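Local coordinates for putative alpha/beta hydrolase fold protein (Candidatus Nitrososphaera gargensis, PDB 5A62), which probably hydrolyses carboxylic esters, working as a carboxylesterase of the alpha/beta hydrolase fold in an ammonia-oxidising archaeon, at residues H30-N35 with A190-L195; I120-S125 with H248-E253; V143-G148 with T183-F188; V223-I228 with L240-G245. One frame throughout, in Å; residues are numbered along the deposited sequence. Where two conformers were deposited one is given.

How the contacts relate
Contacts 1 and 2 are buried near the centre of the chain, on the loops where an alpha/beta hydrolase usually carries its active site; contacts 3 and 4 lie farther out and are only partly buried. Contacts 1 and 3 share helix 185-194, meet through Ile-32 and Phe-188, and both reach the second subunit. Contacts 2 and 4 each use a strand of the same sheet, and Phe-224 and Ile-228 of helix 222-234 press on the 123-125 loop. Only contact 2 is bridged by a hydrogen bond; contacts 1, 3 and 4 are apolar across their segments, although contact 1 also holds an acetate ion. Trp-249 touches Pro-31 and Ile-32, tying contact 2 to contact 1.

Contact 1. Residues H30-N35 with A190-L195; sequences HPIGGN and AATVAL. With ACT (acetate ion), chain B.
Ile-32 and Ala-191 bring the two backbones nearest, with 6.6 Å between their CA atoms: a type II beta turn from Pro-31 to Gly-34 faces a turn of helix 185-194. The turn follows strand 25-29, where alpha/beta hydrolases commonly supply one half of the oxyanion hole. An acetate ion, probably from the crystallisation liquor, fits that reading, since its OXT accepts from Ile-32 N (2.9 Å, nearly straight at 166°) and the ion is also bonded to Ile-100 N. One side chain spans the gap to the helix. With CG1 anti to the carbonyl carbon (chi1 -65°) and the chain then extended, Ile-32 puts CG1 3.8 Å from Ala-191 CB, while its CD1 carries on over the helix backbone to 3.7 Å from Ala-191 O. The same CD1 meets Leu-195 CD1 at 3.9 Å and skirts the methyl group of Thr-192, whose hydroxyl is turned to Arg-141. Both Ile-32 and Leu-195 also rest on Ile-100, and the acetate methyl lies near both methyl groups of Leu-195, so the pocket is polar at the ion's oxygen and greasy at its other end. The turn is closed at Pro-31 O, which Gly-34 N and His-30 ND1 reach from opposite faces of its plane; ND1 is 2.8 Å away, and Pro-31 O lies only 3° out of the imidazole plane.

Contact 2. Residues I120-S125 with H248-E253; sequences IMINGS and HWVVIE
A single amide-to-carbonyl hydrogen bond, backed by a pair of branched side chains, joins the C-terminal end of strand 116-122 to the loop and short helix at 248-253, in the buried heart of the alpha/beta hydrolase fold. Asn-123 ND2 donates to His-248 O at 2.9 Å. The bond is bent: the N-H...O angle is 143°, and the donor stands above the carbonyl plane, well away from a lone pair. His-98 NE2 supplies a second bond to that oxygen, and Asn-123 OD1 takes Gly-218 N, so the amide links the 248 loop to the end of strand 212-218. This matters because His-248 occupies the place of the catalytic histidine in this fold: its NE2 is hydrogen-bonded to Ser-99 OG at the presumed nucleophile elbow and its side chain touches Asp-221, consistent with a catalytic triad. Beneath the polar bond, Val-250 CG1 sits 3.6 Å from Asn-123 ND2 and equally close to Ile-122 CG2, the two hydrocarbon side chains crossing at about a right angle. Strand 116-122 itself runs between strands 93-98 and 212-218, hydrogen-bonded to both; Ile-122 also leans on Ile-96 and His-98, while Val-250 packs against Met-258 of helix 256-272.

Contact 3. Residues V143-G148 with T183-F188; sequences VAITQG and TSVEGF
The Phe-188 ring meets Ala-144 at one ortho carbon, CD2 lying 4.0 Å from Ala-144 CB. Its CG is anti to the backbone N (chi1 -179°), which swings the ring off helix 185-194 toward helix 136-147. At the other ortho carbon, CD1, the ring is met by Ile-32, and Met-149 of helix 149-157 packs on it as well. One turn earlier, Val-185 does most of the touching: its two methyl groups straddle the carbonyl oxygen of Ala-144, with CG2 at 3.6 Å and CG1 at 3.7 Å from Ala-144 O. CG1 then reaches Ile-145 CG1 at 4.1 Å, those side chains crossing at about a right angle. All of this belongs to the helical cap that alpha/beta hydrolases commonly insert between strands of the sheet, here the end of one cap helix set beside the start of another. The backbones come within 5.8 Å between Ala-144 CA and Val-185 CA, a close approach consistent with the small alanine side chain at that point. Thr-69 of the second subunit covers both Ile-145 and Val-185, and Lys-68 NZ of that subunit bonds to Ile-145 O. At the start of helix 185-194, Ser-184 is the N-cap, its OG accepting from Gly-187 N at 2.9 Å and also hydrogen-bonded to Gly-60 O.

Contact 4. Residues V223-I228 with L240-G245; sequences VFMRLI and LRVLQG
Met-225 lies over Val-242 and Ile-228 over Leu-240, with CA atoms 8.5 Å and 8.0 Å apart, as helix 222-234 passes above strand 239-243. Together with strand 212-218 they form a beta-alpha-beta crossover, the helix connecting two neighbouring parallel strands at an edge of the sheet. The contact is wholly apolar and falls into two pairs, one helical turn apart. The bend of Met-225 at chi2 brings its sulfur over the valine: SD is 4.0 Å from Val-242 CG1 and 4.1 Å from Val-242 CG2, the Met-225 and Val-242 side chains crossing at about a right angle. A further bend at chi3 only turns CE, which lies 4.1 Å from Val-242 CG1. Ile-228 sends both its branches to a single methyl, with CG2 3.8 Å and CG1 4.0 Å from Leu-240 CD1. Its chi1 of -149° is some 30° from a staggered value, a mildly strained setting. Val-217 and Ala-215 of the adjacent strand complete the surface under the helix. Between the two contact residues of the strand, Arg-241 turns to helix 256-272 instead. Its NH2 makes a salt bridge to Glu-239, and its NH1 folds back to Leu-240 O at 2.9 Å, standing 69° out of that carbonyl's plane.

Contact 1. Residues H30-N35 with A190-L195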
loop_
_atom_site.group_PDB
_atom_site.type_symbol
_atom_site.label_atom_id
_atom_site.label_comp_id
_atom_site.label_asym_id
_atom_site.label_seq_id
_atom_site.Cartn_x
_atom_site.Cartn_y
_atom_site.Cartn_z
ATOM N N HIS A 30 -15.683 -0.800 -11.843
ATOM C CA HIS A 30 -16.045 0.406 -11.114
ATOM C C HIS A 30 -14.851 1.080 -10.422
ATOM O O HIS A 30 -13.772 0.507 -10.301
ATOM C CB HIS A 30 -17.148 0.085 -10.096
ATOM C CG HIS A 30 -16.714 -0.795 -8.972
ATOM N ND1 HIS A 30 -15.982 -0.305 -7.923
ATOM C CD2 HIS A 30 -16.955 -2.108 -8.659
ATOM C CE1 HIS A 30 -15.779 -1.274 -7.039
ATOM N NE2 HIS A 30 -16.330 -2.380 -7.474
ATOM N N PRO A 31 -15.032 2.330 -9.950
ATOM C CA PRO A 31 -13.974 3.082 -9.283
ATOM C C PRO A 31 -13.924 2.772 -7.808
ATOM O O PRO A 31 -14.748 2.082 -7.261
ATOM C CB PRO A 31 -14.428 4.519 -9.459
ATOM C CG PRO A 31 -15.854 4.457 -9.458
ATOM C CD PRO A 31 -16.184 3.200 -10.220
ATOM N N ILE A 32 -12.900 3.282 -7.124
ATOM C CA ILE A 32 -12.906 3.236 -5.674
ATOM C C ILE A 32 -14.172 3.891 -5.158
ATOM O O ILE A 32 -14.485 5.016 -5.594
ATOM C CB ILE A 32 -11.651 3.904 -5.070
ATOM C CG1 ILE A 32 -10.403 3.101 -5.465
ATOM C CG2 ILE A 32 -11.787 4.024 -3.560
ATOM C CD1 ILE A 32 -9.108 3.722 -4.967
ATOM N N GLY A 33 -14.876 3.240 -4.254
ATOM C CA GLY A 33 -16.110 3.733 -3.696
ATOM C C GLY A 33 -17.297 3.403 -4.569
ATOM O O GLY A 33 -18.421 3.751 -4.195
ATOM N N GLY A 34 -17.085 2.752 -5.692
ATOM C CA GLY A 34 -18.192 2.326 -6.577
ATOM C C GLY A 34 -18.528 0.878 -6.358
ATOM O O GLY A 34 -18.023 0.184 -5.473
ATOM N N ASN A 35 -19.441 0.386 -7.183
ATOM C CA ASN A 35 -19.925 -0.966 -7.160
ATOM C C ASN A 35 -20.821 -1.108 -8.364
ATOM O O ASN A 35 -20.904 -0.213 -9.207
ATOM C CB ASN A 35 -20.550 -1.278 -5.843
ATOM C CG ASN A 35 -21.595 -0.303 -5.486
ATOM O OD1 ASN A 35 -22.535 -0.079 -6.272
ATOM N ND2 ASN A 35 -21.442 0.357 -4.356
ATOM N N ALA A 190 -8.047 0.074 1.919
ATOM C CA ALA A 190 -7.143 -0.777 1.196
ATOM C C ALA A 190 -7.001 -0.347 -0.248
ATOM O O ALA A 190 -5.913 -0.435 -0.818
ATOM C CB ALA A 190 -7.592 -2.174 1.227
ATOM N N ALA A 191 -8.050 0.073 -0.899
ATOM C CA ALA A 191 -7.993 0.424 -2.304
ATOM C C ALA A 191 -7.129 1.663 -2.499
ATOM O O ALA A 191 -6.328 1.751 -3.427
ATOM C CB ALA A 191 -9.358 0.567 -2.887
ATOM N N THR A 192 -7.359 2.637 -1.637
ATOM C CA THR A 192 -6.572 3.842 -1.738
ATOM C C THR A 192 -5.062 3.586 -1.490
ATOM O O THR A 192 -4.163 4.130 -2.129
ATOM C CB THR A 192 -7.097 4.989 -0.904
ATOM O OG1 THR A 192 -7.005 4.667 0.476
ATOM C CG2 THR A 192 -8.478 5.405 -1.283
ATOM N N VAL A 193 -4.764 2.739 -0.514
ATOM C CA VAL A 193 -3.381 2.357 -0.252
ATOM C C VAL A 193 -2.795 1.635 -1.510
ATOM O O VAL A 193 -1.647 1.819 -1.872
ATOM C CB VAL A 193 -3.284 1.520 1.030
ATOM C CG1 VAL A 193 -1.919 0.858 1.137
ATOM C CG2 VAL A 193 -3.606 2.374 2.242
ATOM N N ALA A 194 -3.590 0.757 -2.122
ATOM C CA ALA A 194 -3.139 -0.001 -3.271
ATOM C C ALA A 194 -2.684 0.887 -4.405
ATOM O O ALA A 194 -1.901 0.460 -5.258
ATOM C CB ALA A 194 -4.171 -0.982 -3.734
ATOM N N LEU A 195 -3.207 2.095 -4.475
ATOM C CA LEU A 195 -2.775 2.987 -5.567
ATOM C C LEU A 195 -1.292 3.222 -5.549
ATOM O O LEU A 195 -0.708 3.516 -6.589
ATOM C CB LEU A 195 -3.534 4.330 -5.499
ATOM C CG LEU A 195 -5.061 4.185 -5.663
ATOM C CD1 LEU A 195 -5.677 5.537 -5.493
ATOM C CD2 LEU A 195 -5.432 3.557 -6.977
HETATM C C ACT B . -10.097 5.770 -8.002
HETATM O O ACT B . -10.551 6.660 -7.241
HETATM O OXT ACT B . -10.818 4.877 -8.349
HETATM C CH3 ACT B . -8.614 5.761 -8.466
#

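Contact 2. Residues I120-S125 with H248-E253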
loop_
_atom_site.group_PDB
_atom_site.type_symbol
_atom_site.label_atom_id
_atom_site.label_comp_id
_atom_site.label_asym_id
_atom_site.label_seq_id
_atom_site.Cartn_x
_atom_site.Cartn_y
_atom_site.Cartn_z
ATOM N N ILE A 120 -11.119 0.539 -22.519
ATOM C CA ILE A 120 -11.737 1.864 -22.528
ATOM C C ILE A 120 -11.622 2.372 -21.130
ATOM O O ILE A 120 -12.347 1.883 -20.251
ATOM C CB ILE A 120 -13.168 1.868 -23.034
ATOM C CG1 ILE A 120 -13.205 1.260 -24.428
ATOM C CG2 ILE A 120 -13.679 3.334 -23.042
ATOM C CD1 ILE A 120 -14.606 1.048 -24.965
ATOM N N MET A 121 -10.771 3.340 -20.896
ATOM C CA MET A 121 -10.492 3.879 -19.558
ATOM C C MET A 121 -11.236 5.188 -19.387
ATOM O O MET A 121 -11.020 6.112 -20.193
ATOM C CB MET A 121 -9.014 4.143 -19.387
ATOM C CG MET A 121 -8.148 2.904 -19.522
ATOM S SD MET A 121 -6.398 3.229 -19.392
ATOM C CE MET A 121 -6.085 4.069 -20.955
ATOM N N ILE A 122 -12.115 5.300 -18.421
ATOM C CA ILE A 122 -12.913 6.482 -18.166
ATOM C C ILE A 122 -12.302 7.110 -16.914
ATOM O O ILE A 122 -12.335 6.529 -15.834
ATOM C CB ILE A 122 -14.357 6.168 -17.945
ATOM C CG1 ILE A 122 -14.936 5.362 -19.127
ATOM C CG2 ILE A 122 -15.116 7.481 -17.653
ATOM C CD1 ILE A 122 -16.355 4.916 -18.946
ATOM N N ASN A 123 -11.677 8.301 -17.033
ATOM C CA ASN A 123 -10.893 8.924 -15.982
ATOM C C ASN A 123 -10.008 7.917 -15.294
ATOM O O ASN A 123 -9.992 7.840 -14.067
ATOM C CB ASN A 123 -11.841 9.613 -14.958
ATOM C CG ASN A 123 -12.575 10.802 -15.547
ATOM O OD1 ASN A 123 -12.058 11.484 -16.453
ATOM N ND2 ASN A 123 -13.773 11.040 -15.025
ATOM N N GLY A 124 -9.238 7.245 -16.087
ATOM C CA GLY A 124 -8.232 6.320 -15.659
ATOM C C GLY A 124 -7.034 6.359 -16.550
ATOM O O GLY A 124 -7.066 6.979 -17.616
ATOM N N SER A 125 -5.939 5.788 -16.111
ATOM C CA SER A 125 -4.775 5.683 -16.973
ATOM C C SER A 125 -3.892 4.543 -16.523
ATOM O O SER A 125 -4.062 4.033 -15.410
ATOM C CB SER A 125 -3.979 6.984 -16.887
ATOM O OG SER A 125 -3.035 7.003 -15.823
ATOM N N HIS A 248 -14.253 13.883 -12.397
ATOM C CA HIS A 248 -13.935 12.525 -12.055
ATOM C C HIS A 248 -15.139 11.614 -12.004
ATOM O O HIS A 248 -15.112 10.477 -12.519
ATOM C CB HIS A 248 -13.292 12.501 -10.658
ATOM C CG HIS A 248 -12.874 11.143 -10.185
ATOM N ND1 HIS A 248 -13.614 10.416 -9.273
ATOM C CD2 HIS A 248 -11.797 10.382 -10.483
ATOM C CE1 HIS A 248 -12.995 9.280 -8.999
ATOM N NE2 HIS A 248 -11.899 9.234 -9.732
ATOM N N TRP A 249 -16.212 12.084 -11.379
ATOM C CA TRP A 249 -17.388 11.267 -11.182
ATOM C C TRP A 249 -18.408 11.323 -12.318
ATOM O O TRP A 249 -19.612 11.286 -12.147
ATOM C CB TRP A 249 -18.030 11.587 -9.823
ATOM C CG TRP A 249 -17.244 11.104 -8.700
ATOM C CD1 TRP A 249 -16.399 11.848 -7.899
ATOM C CD2 TRP A 249 -17.134 9.747 -8.248
ATOM N NE1 TRP A 249 -15.803 11.035 -6.977
ATOM C CE2 TRP A 249 -16.249 9.751 -7.145
ATOM C CE3 TRP A 249 -17.751 8.532 -8.618
ATOM C CZ2 TRP A 249 -15.927 8.587 -6.451
ATOM C CZ3 TRP A 249 -17.411 7.390 -7.935
ATOM C CH2 TRP A 249 -16.505 7.431 -6.853
ATOM N N VAL A 250 -17.893 11.343 -13.533
ATOM C CA VAL A 250 -18.709 11.421 -14.733
ATOM C C VAL A 250 -19.683 10.250 -14.803
ATOM O O VAL A 250 -20.747 10.358 -15.397
ATOM C CB VAL A 250 -17.816 11.497 -16.024
ATOM C CG1 VAL A 250 -17.071 10.200 -16.257
ATOM C CG2 VAL A 250 -18.637 11.893 -17.243
ATOM N N VAL A 251 -19.336 9.085 -14.257
ATOM C CA VAL A 251 -20.185 7.908 -14.270
ATOM C C VAL A 251 -21.444 8.106 -13.397
ATOM O O VAL A 251 -22.426 7.414 -13.552
ATOM C CB VAL A 251 -19.389 6.646 -13.858
ATOM C CG1 VAL A 251 -18.767 6.800 -12.490
ATOM C CG2 VAL A 251 -20.218 5.388 -13.883
ATOM N N ILE A 252 -21.408 9.036 -12.473
ATOM C CA ILE A 252 -22.603 9.377 -11.703
ATOM C C ILE A 252 -23.482 10.309 -12.545
ATOM O O ILE A 252 -24.703 10.111 -12.548
ATOM C CB ILE A 252 -22.208 10.101 -10.406
ATOM C CG1 ILE A 252 -21.444 9.150 -9.503
ATOM C CG2 ILE A 252 -23.403 10.739 -9.690
ATOM C CD1 ILE A 252 -22.191 7.972 -9.017
ATOM N N GLU A 253 -22.889 11.304 -13.210
ATOM C CA GLU A 253 -23.679 12.277 -13.964
ATOM C C GLU A 253 -24.226 11.725 -15.272
ATOM O O GLU A 253 -25.266 12.177 -15.735
ATOM C CB GLU A 253 -22.855 13.485 -14.246
ATOM C CG GLU A 253 -22.566 14.213 -12.940
ATOM C CD GLU A 253 -22.152 15.662 -13.145
ATOM O OE1 GLU A 253 -21.910 16.070 -14.314
ATOM O OE2 GLU A 253 -22.066 16.414 -12.162
#

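Contact 3. Residues V143-G148 with T183-F188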
loop_
_atom_site.group_PDB
_atom_site.type_symbol
_atom_site.label_atom_id
_atom_site.label_comp_id
_atom_site.label_asym_id
_atom_site.label_seq_id
_atom_site.Cartn_x
_atom_site.Cartn_y
_atom_site.Cartn_z
ATOM N N VAL A 143 -11.204 10.326 7.683
ATOM C CA VAL A 143 -12.654 10.416 7.899
ATOM C C VAL A 143 -13.341 9.045 7.870
ATOM O O VAL A 143 -14.188 8.702 8.683
ATOM C CB VAL A 143 -13.337 11.365 6.898
ATOM C CG1 VAL A 143 -14.846 11.355 7.130
ATOM C CG2 VAL A 143 -12.760 12.743 7.015
ATOM N N ALA A 144 -13.002 8.209 6.915
ATOM C CA ALA A 144 -13.612 6.886 6.823
ATOM C C ALA A 144 -13.413 6.106 8.118
ATOM O O ALA A 144 -14.327 5.464 8.630
ATOM C CB ALA A 144 -13.013 6.090 5.666
ATOM N N ILE A 145 -12.195 6.138 8.640
ATOM C CA ILE A 145 -11.869 5.373 9.834
ATOM C C ILE A 145 -12.515 5.951 11.108
ATOM O O ILE A 145 -13.021 5.170 11.930
ATOM C CB ILE A 145 -10.340 5.259 9.975
ATOM C CG1 ILE A 145 -9.804 4.468 8.817
ATOM C CG2 ILE A 145 -9.966 4.535 11.309
ATOM C CD1 ILE A 145 -8.291 4.683 8.592
ATOM N N THR A 146 -12.462 7.254 11.222
ATOM C CA THR A 146 -12.905 7.895 12.473
ATOM C C THR A 146 -14.427 8.093 12.490
ATOM O O THR A 146 -15.071 7.915 13.543
ATOM C CB THR A 146 -12.129 9.179 12.721
ATOM O OG1 THR A 146 -12.286 10.114 11.661
ATOM C CG2 THR A 146 -10.682 8.844 12.868
ATOM N N GLN A 147 -15.013 8.412 11.346
ATOM C CA GLN A 147 -16.425 8.865 11.241
ATOM C C GLN A 147 -17.298 7.946 10.414
ATOM O O GLN A 147 -18.527 7.988 10.575
ATOM C CB GLN A 147 -16.538 10.249 10.668
ATOM C CG GLN A 147 -15.780 11.371 11.393
ATOM C CD GLN A 147 -16.216 12.751 10.899
ATOM O OE1 GLN A 147 -17.425 13.026 10.789
ATOM N NE2 GLN A 147 -15.278 13.617 10.616
ATOM N N GLY A 148 -16.714 7.115 9.546
ATOM C CA GLY A 148 -17.415 6.230 8.719
ATOM C C GLY A 148 -17.724 6.729 7.325
ATOM O O GLY A 148 -17.495 7.854 6.952
ATOM N N THR A 183 -19.586 0.958 0.325
ATOM C CA THR A 183 -18.199 0.588 0.408
ATOM C C THR A 183 -17.854 0.373 1.870
ATOM O O THR A 183 -18.158 1.214 2.721
ATOM C CB THR A 183 -17.375 1.749 -0.147
ATOM O OG1 THR A 183 -17.832 2.138 -1.464
ATOM C CG2 THR A 183 -15.890 1.310 -0.290
ATOM N N SER A 184 -17.175 -0.707 2.207
ATOM C CA SER A 184 -16.665 -0.872 3.531
ATOM C C SER A 184 -15.526 0.065 3.825
ATOM O O SER A 184 -14.801 0.445 2.907
ATOM C CB SER A 184 -16.260 -2.303 3.805
ATOM O OG SER A 184 -15.062 -2.673 3.119
ATOM N N VAL A 185 -15.352 0.420 5.083
ATOM C CA VAL A 185 -14.204 1.221 5.489
ATOM C C VAL A 185 -12.917 0.491 5.131
ATOM O O VAL A 185 -12.012 1.089 4.555
ATOM C CB VAL A 185 -14.258 1.531 6.980
ATOM C CG1 VAL A 185 -12.968 2.199 7.445
ATOM C CG2 VAL A 185 -15.508 2.292 7.306
ATOM N N GLU A 186 -12.823 -0.790 5.415
ATOM C CA GLU A 186 -11.562 -1.538 5.172
ATOM C C GLU A 186 -11.350 -1.591 3.694
ATOM O O GLU A 186 -10.193 -1.452 3.231
ATOM C CB GLU A 186 -11.542 -2.921 5.828
ATOM C CG GLU A 186 -12.643 -3.733 5.393
ATOM C CD GLU A 186 -14.033 -3.514 6.188
ATOM O OE1 GLU A 186 -14.500 -2.478 6.920
ATOM O OE2 GLU A 186 -14.758 -4.601 6.015
ATOM N N GLY A 187 -12.374 -1.696 2.867
ATOM C CA GLY A 187 -12.207 -1.720 1.446
ATOM C C GLY A 187 -11.784 -0.396 0.887
ATOM O O GLY A 187 -10.966 -0.363 -0.068
ATOM N N PHE A 188 -12.345 0.717 1.334
ATOM C CA PHE A 188 -11.918 2.021 0.892
ATOM C C PHE A 188 -10.454 2.237 1.228
ATOM O O PHE A 188 -9.684 2.695 0.369
ATOM C CB PHE A 188 -12.804 3.084 1.577
ATOM C CG PHE A 188 -12.424 4.471 1.138
ATOM C CD1 PHE A 188 -12.851 4.992 -0.068
ATOM C CD2 PHE A 188 -11.641 5.277 1.946
ATOM C CE1 PHE A 188 -12.447 6.265 -0.466
ATOM C CE2 PHE A 188 -11.250 6.524 1.545
ATOM C CZ PHE A 188 -11.618 6.979 0.360
#

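Contact 4. Residues V223-I228 with L240-G245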
loop_
_atom_site.group_PDB
_atom_site.type_symbol
_atom_site.label_atom_id
_atom_site.label_comp_id
_atom_site.label_asym_id
_atom_site.label_seq_id
_atom_site.Cartn_x
_atom_site.Cartn_y
_atom_site.Cartn_z
ATOM N N VAL A 223 -6.138 15.595 -12.412
ATOM C CA VAL A 223 -5.177 14.533 -12.283
ATOM C C VAL A 223 -5.222 13.636 -13.501
ATOM O O VAL A 223 -4.169 13.338 -14.117
ATOM C CB VAL A 223 -5.296 13.719 -10.995
ATOM C CG1 VAL A 223 -4.454 12.461 -10.998
ATOM C CG2 VAL A 223 -4.933 14.589 -9.781
ATOM N N PHE A 224 -6.403 13.139 -13.839
ATOM C CA PHE A 224 -6.462 12.222 -14.996
ATOM C C PHE A 224 -6.259 12.892 -16.301
ATOM O O PHE A 224 -5.712 12.293 -17.202
ATOM C CB PHE A 224 -7.711 11.315 -14.933
ATOM C CG PHE A 224 -7.567 10.279 -13.868
ATOM C CD1 PHE A 224 -6.720 9.202 -14.049
ATOM C CD2 PHE A 224 -8.186 10.423 -12.664
ATOM C CE1 PHE A 224 -6.553 8.262 -13.071
ATOM C CE2 PHE A 224 -8.039 9.473 -11.672
ATOM C CZ PHE A 224 -7.216 8.386 -11.885
ATOM N N MET A 225 -6.597 14.177 -16.456
ATOM C CA MET A 225 -6.199 14.904 -17.678
ATOM C C MET A 225 -4.726 14.892 -17.862
ATOM O O MET A 225 -4.208 14.651 -18.922
ATOM C CB MET A 225 -6.710 16.344 -17.690
ATOM C CG MET A 225 -8.189 16.450 -17.990
ATOM S SD MET A 225 -8.624 16.172 -19.708
ATOM C CE MET A 225 -8.079 17.746 -20.403
ATOM N N ARG A 226 -4.013 15.165 -16.778
ATOM C CA ARG A 226 -2.569 15.241 -16.853
ATOM C C ARG A 226 -1.992 13.839 -17.183
ATOM O O ARG A 226 -1.131 13.659 -18.069
ATOM C CB ARG A 226 -1.982 15.768 -15.570
ATOM C CG ARG A 226 -0.486 16.044 -15.724
ATOM C CD ARG A 226 0.208 16.278 -14.379
ATOM N NE ARG A 226 0.470 14.998 -13.732
ATOM C CZ ARG A 226 -0.015 14.565 -12.555
ATOM N NH1 ARG A 226 -0.862 15.229 -11.843
ATOM N NH2 ARG A 226 0.440 13.397 -12.130
ATOM N N LEU A 227 -2.434 12.805 -16.464
ATOM C CA LEU A 227 -1.930 11.481 -16.709
ATOM C C LEU A 227 -2.278 10.941 -18.077
ATOM O O LEU A 227 -1.433 10.274 -18.656
ATOM C CB LEU A 227 -2.405 10.560 -15.590
ATOM C CG LEU A 227 -1.905 10.822 -14.184
ATOM C CD1 LEU A 227 -2.587 9.894 -13.193
ATOM C CD2 LEU A 227 -0.426 10.707 -14.049
ATOM N N ILE A 228 -3.472 11.187 -18.570
ATOM C CA ILE A 228 -3.833 10.668 -19.862
ATOM C C ILE A 228 -3.155 11.397 -20.946
ATOM O O ILE A 228 -2.780 10.795 -21.953
ATOM C CB ILE A 228 -5.358 10.545 -20.008
ATOM C CG1 ILE A 228 -5.663 9.354 -20.951
ATOM C CG2 ILE A 228 -6.016 11.853 -20.333
ATOM C CD1 ILE A 228 -5.317 8.020 -20.413
ATOM N N LEU A 240 -8.008 9.204 -27.510
ATOM C CA LEU A 240 -8.419 9.940 -26.360
ATOM C C LEU A 240 -9.519 10.876 -26.719
ATOM O O LEU A 240 -9.414 11.606 -27.725
ATOM C CB LEU A 240 -7.242 10.749 -25.888
ATOM C CG LEU A 240 -7.475 11.819 -24.842
ATOM C CD1 LEU A 240 -7.995 11.279 -23.525
ATOM C CD2 LEU A 240 -6.185 12.581 -24.607
ATOM N N ARG A 241 -10.544 10.987 -25.913
ATOM C CA ARG A 241 -11.620 11.954 -26.118
ATOM C C ARG A 241 -11.855 12.605 -24.813
ATOM O O ARG A 241 -11.902 11.978 -23.735
ATOM C CB ARG A 241 -12.881 11.234 -26.582
ATOM C CG ARG A 241 -12.755 10.373 -27.820
ATOM C CD ARG A 241 -12.611 11.238 -29.072
ATOM N NE ARG A 241 -12.455 10.374 -30.231
ATOM C CZ ARG A 241 -11.322 9.853 -30.674
ATOM N NH1 ARG A 241 -10.158 10.140 -30.094
ATOM N NH2 ARG A 241 -11.335 9.028 -31.727
ATOM N N VAL A 242 -11.983 13.914 -24.819
ATOM C CA VAL A 242 -12.231 14.697 -23.630
ATOM C C VAL A 242 -13.673 15.177 -23.552
ATOM O O VAL A 242 -14.191 15.746 -24.524
ATOM C CB VAL A 242 -11.264 15.926 -23.544
ATOM C CG1 VAL A 242 -11.576 16.787 -22.330
ATOM C CG2 VAL A 242 -9.813 15.430 -23.566
ATOM N N LEU A 243 -14.299 15.040 -22.417
ATOM C CA LEU A 243 -15.642 15.544 -22.129
ATOM C C LEU A 243 -15.487 16.876 -21.481
ATOM O O LEU A 243 -15.154 16.993 -20.311
ATOM C CB LEU A 243 -16.451 14.559 -21.231
ATOM C CG LEU A 243 -16.731 13.231 -21.889
ATOM C CD1 LEU A 243 -17.195 12.276 -20.817
ATOM C CD2 LEU A 243 -17.828 13.394 -22.958
ATOM N N GLN A 244 -15.858 17.938 -22.241
ATOM C CA GLN A 244 -15.740 19.288 -21.716
ATOM C C GLN A 244 -16.733 19.540 -20.645
ATOM O O GLN A 244 -17.929 19.344 -20.826
ATOM C CB GLN A 244 -15.948 20.339 -22.836
ATOM C CG GLN A 244 -14.912 20.305 -23.917
ATOM C CD GLN A 244 -13.468 20.436 -23.419
ATOM O OE1 GLN A 244 -13.217 21.136 -22.484
ATOM N NE2 GLN A 244 -12.589 19.745 -24.034
ATOM N N GLY A 245 -16.250 19.941 -19.503
ATOM C CA GLY A 245 -17.062 20.220 -18.367
ATOM C C GLY A 245 -17.459 19.109 -17.451
ATOM O O GLY A 245 -18.171 19.306 -16.477
#